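Local coordinates for protein C-domain type II peptide synthetase (Streptomyces globisporus, PDB 4ZNM) that is a condensation-domain protein of nonribosomal peptide synthetase type, built on the fold of the CoA-dependent acyltransferase clan, at residues L20-D31 / L81-P90. Residues are numbered along the deposited sequence; the frame is centred on the assembly and turned at random.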
# COMPACT_ATOMS: atom_id res chain seq x y z
N LEU A 20 -3.70 18.75 -8.22
CA LEU A 20 -3.81 17.39 -7.69
C LEU A 20 -2.94 16.55 -8.57
O LEU A 20 -2.91 16.74 -9.81
CB LEU A 20 -5.24 16.85 -7.69
CG LEU A 20 -6.30 17.45 -6.78
CD1 LEU A 20 -7.66 16.79 -7.05
CD2 LEU A 20 -5.92 17.28 -5.34
N SER A 21 -2.25 15.59 -7.97
CA SER A 21 -1.52 14.60 -8.75
C SER A 21 -2.48 13.71 -9.53
O SER A 21 -3.66 13.65 -9.22
CB SER A 21 -0.68 13.74 -7.84
OG SER A 21 -1.51 12.97 -6.97
N PHE A 22 -1.97 12.97 -10.52
CA PHE A 22 -2.75 11.95 -11.18
C PHE A 22 -3.27 10.92 -10.18
O PHE A 22 -4.44 10.50 -10.27
CB PHE A 22 -1.93 11.26 -12.28
CG PHE A 22 -1.69 12.11 -13.49
CD1 PHE A 22 -2.66 12.98 -13.97
CD2 PHE A 22 -0.49 12.03 -14.18
CE1 PHE A 22 -2.45 13.74 -15.09
CE2 PHE A 22 -0.27 12.80 -15.31
CZ PHE A 22 -1.25 13.65 -15.77
N HIS A 23 -2.45 10.55 -9.20
CA HIS A 23 -2.93 9.61 -8.23
C HIS A 23 -4.11 10.20 -7.44
O HIS A 23 -5.07 9.52 -7.16
CB HIS A 23 -1.84 9.21 -7.26
CG HIS A 23 -2.32 8.30 -6.18
ND1 HIS A 23 -2.80 7.03 -6.44
CD2 HIS A 23 -2.43 8.49 -4.84
CE1 HIS A 23 -3.15 6.46 -5.30
NE2 HIS A 23 -2.94 7.32 -4.31
N GLN A 24 -4.00 11.46 -7.06
CA GLN A 24 -5.07 12.10 -6.30
C GLN A 24 -6.35 12.24 -7.16
O GLN A 24 -7.46 12.11 -6.65
CB GLN A 24 -4.57 13.45 -5.78
CG GLN A 24 -3.58 13.24 -4.62
CD GLN A 24 -2.80 14.47 -4.21
OE1 GLN A 24 -2.76 15.46 -4.94
NE2 GLN A 24 -2.13 14.39 -3.05
N GLU A 25 -6.19 12.47 -8.46
CA GLU A 25 -7.32 12.42 -9.41
C GLU A 25 -8.02 11.05 -9.40
O GLU A 25 -9.26 10.95 -9.42
CB GLU A 25 -6.86 12.69 -10.84
CG GLU A 25 -6.57 14.13 -11.15
CD GLU A 25 -6.21 14.36 -12.62
OE1 GLU A 25 -6.31 13.43 -13.48
OE2 GLU A 25 -5.82 15.51 -12.91
N PHE A 26 -7.22 10.00 -9.43
CA PHE A 26 -7.75 8.65 -9.31
C PHE A 26 -8.57 8.54 -8.03
O PHE A 26 -9.67 8.04 -8.05
CB PHE A 26 -6.60 7.63 -9.36
CG PHE A 26 -6.95 6.27 -8.84
CD1 PHE A 26 -7.59 5.35 -9.63
CD2 PHE A 26 -6.60 5.90 -7.56
CE1 PHE A 26 -7.88 4.12 -9.15
CE2 PHE A 26 -6.90 4.66 -7.08
CZ PHE A 26 -7.53 3.77 -7.87
N LEU A 27 -8.06 9.04 -6.91
CA LEU A 27 -8.80 8.96 -5.65
C LEU A 27 -10.16 9.73 -5.72
O LEU A 27 -11.13 9.29 -5.13
CB LEU A 27 -7.95 9.50 -4.48
CG LEU A 27 -6.64 8.68 -4.19
CD1 LEU A 27 -5.78 9.33 -3.14
CD2 LEU A 27 -6.96 7.27 -3.78
N CYS A 28 -10.18 10.87 -6.41
CA CYS A 28 -11.43 11.61 -6.63
C CYS A 28 -12.53 10.73 -7.23
O CYS A 28 -13.70 10.93 -6.93
CB CYS A 28 -11.22 12.80 -7.55
SG CYS A 28 -10.36 14.15 -6.75
N MSE A 29 -12.13 9.75 -8.04
CA MSE A 29 -13.12 8.89 -8.67
C MSE A 29 -13.86 8.09 -7.58
O MSE A 29 -14.96 7.59 -7.83
CB MSE A 29 -12.47 7.94 -9.69
CG MSE A 29 -11.72 8.63 -10.83
SE MSE A 29 -10.74 7.37 -12.05
CE MSE A 29 -12.06 6.01 -12.06
N PHE A 30 -13.25 7.98 -6.39
CA PHE A 30 -13.85 7.23 -5.26
C PHE A 30 -14.40 8.10 -4.13
O PHE A 30 -14.81 7.61 -3.08
CB PHE A 30 -12.82 6.25 -4.67
CG PHE A 30 -12.37 5.22 -5.66
CD1 PHE A 30 -12.94 3.97 -5.71
CD2 PHE A 30 -11.43 5.54 -6.61
CE1 PHE A 30 -12.56 3.04 -6.68
CE2 PHE A 30 -11.07 4.64 -7.60
CZ PHE A 30 -11.62 3.38 -7.62
N ASP A 31 -14.49 9.40 -4.38
CA ASP A 31 -14.89 10.34 -3.35
C ASP A 31 -16.39 10.48 -3.27
O ASP A 31 -17.04 10.94 -4.21
CB ASP A 31 -14.27 11.70 -3.61
CG ASP A 31 -14.64 12.73 -2.58
OD1 ASP A 31 -15.01 12.36 -1.43
OD2 ASP A 31 -14.57 13.92 -2.94
N LEU A 81 -5.72 19.18 1.92
CA LEU A 81 -6.64 19.06 0.81
C LEU A 81 -8.02 19.46 1.34
O LEU A 81 -8.57 18.80 2.24
CB LEU A 81 -6.66 17.63 0.29
CG LEU A 81 -5.35 17.10 -0.30
CD1 LEU A 81 -5.54 15.66 -0.72
CD2 LEU A 81 -4.91 17.93 -1.50
N VAL A 82 -8.57 20.54 0.81
CA VAL A 82 -9.87 21.01 1.31
C VAL A 82 -10.90 20.99 0.19
O VAL A 82 -10.56 21.22 -0.97
CB VAL A 82 -9.75 22.42 1.91
CG1 VAL A 82 -8.86 22.39 3.18
CG2 VAL A 82 -9.25 23.40 0.87
N ARG A 83 -12.14 20.66 0.54
CA ARG A 83 -13.20 20.63 -0.46
C ARG A 83 -13.43 22.02 -0.99
O ARG A 83 -13.53 22.97 -0.22
CB ARG A 83 -14.51 20.10 0.12
CG ARG A 83 -14.39 18.69 0.61
CD ARG A 83 -15.73 18.01 0.63
NE ARG A 83 -15.55 16.60 0.95
CZ ARG A 83 -15.58 15.60 0.07
NH1 ARG A 83 -15.37 14.36 0.49
NH2 ARG A 83 -15.82 15.84 -1.21
N GLU A 84 -13.50 22.13 -2.30
CA GLU A 84 -13.81 23.38 -2.97
C GLU A 84 -14.46 23.06 -4.31
O GLU A 84 -13.88 22.32 -5.11
CB GLU A 84 -12.54 24.21 -3.17
CG GLU A 84 -12.75 25.46 -4.01
CD GLU A 84 -11.69 26.51 -3.73
OE1 GLU A 84 -10.53 26.30 -4.13
OE2 GLU A 84 -12.02 27.55 -3.12
N GLY A 85 -15.65 23.60 -4.52
CA GLY A 85 -16.34 23.49 -5.81
C GLY A 85 -16.42 22.10 -6.42
O GLY A 85 -16.15 21.93 -7.62
N GLY A 86 -16.79 21.11 -5.61
CA GLY A 86 -16.91 19.74 -6.07
C GLY A 86 -15.65 18.88 -5.98
O GLY A 86 -15.73 17.65 -6.05
N THR A 87 -14.48 19.52 -5.84
CA THR A 87 -13.21 18.79 -5.87
C THR A 87 -12.38 19.12 -4.62
O THR A 87 -12.92 19.54 -3.61
CB THR A 87 -12.42 19.12 -7.18
OG1 THR A 87 -11.22 18.34 -7.25
CG2 THR A 87 -12.08 20.59 -7.26
N HIS A 88 -11.07 18.89 -4.70
CA HIS A 88 -10.17 19.17 -3.59
C HIS A 88 -9.05 20.08 -4.05
O HIS A 88 -8.47 19.88 -5.11
CB HIS A 88 -9.65 17.86 -3.00
CG HIS A 88 -10.75 16.95 -2.56
ND1 HIS A 88 -11.25 16.97 -1.28
CD2 HIS A 88 -11.53 16.09 -3.27
CE1 HIS A 88 -12.25 16.11 -1.19
NE2 HIS A 88 -12.45 15.57 -2.39
N ARG A 89 -8.81 21.12 -3.27
CA ARG A 89 -7.70 22.03 -3.51
C ARG A 89 -6.54 21.74 -2.57
O ARG A 89 -6.71 21.79 -1.35
CB ARG A 89 -8.15 23.47 -3.32
CG ARG A 89 -7.00 24.47 -3.27
CD ARG A 89 -7.50 25.90 -3.34
NE ARG A 89 -8.42 26.19 -2.25
CZ ARG A 89 -8.06 26.66 -1.06
NH1 ARG A 89 -6.79 26.91 -0.78
NH2 ARG A 89 -8.99 26.88 -0.14
N PRO A 90 -5.34 21.48 -3.11
CA PRO A 90 -4.16 21.40 -2.25
C PRO A 90 -3.70 22.76 -1.76
O PRO A 90 -3.76 23.71 -2.51
CB PRO A 90 -3.09 20.79 -3.17
CG PRO A 90 -3.80 20.38 -4.42
CD PRO A 90 -5.00 21.25 -4.52
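D31 meets R83 and H88 together, so one carboxylate takes three bonds from the hairpin. R83 grips it end-on in a two-nitrogen salt bridge: NH1 gives a straight bond to D31 OD1 (2.8 Å), while NH2 reaches D31 OD2 at 2.9 Å along a more bent path. Each D31 oxygen receives its arginine N-H on its syn lone pair, and the carboxylate and guanidinium planes are 28° apart, nearly coplanar. H88 NE2 donates to D31 OD2 (2.7 Å) from well above the carboxylate plane, leaving the syn position to the arginine. H88 CE1 lies over the centre of one face of the R83 guanidinium, 3.5 Å from its plane, and F42 stacks on the imidazole. A chi1 of 180° swings the D31 carboxylate opposite the backbone N, to where R83 and H88 converge. C28 SG comes to the edge of the H88 ring. At the other end of the contact, L20 CD2 packs against P90 CG (3.9 Å) and L81 CD2 (4.0 Å). Just after L20, S21 and Q24 form a capping box at the start of helix 22-28; Q24 NE2 also donates to T158 O. In this pattern the flanks of a short N-terminal helix meet a type I' β-hairpin, joined by the carboxylate of the turn after the helix, within a condensation-domain fold.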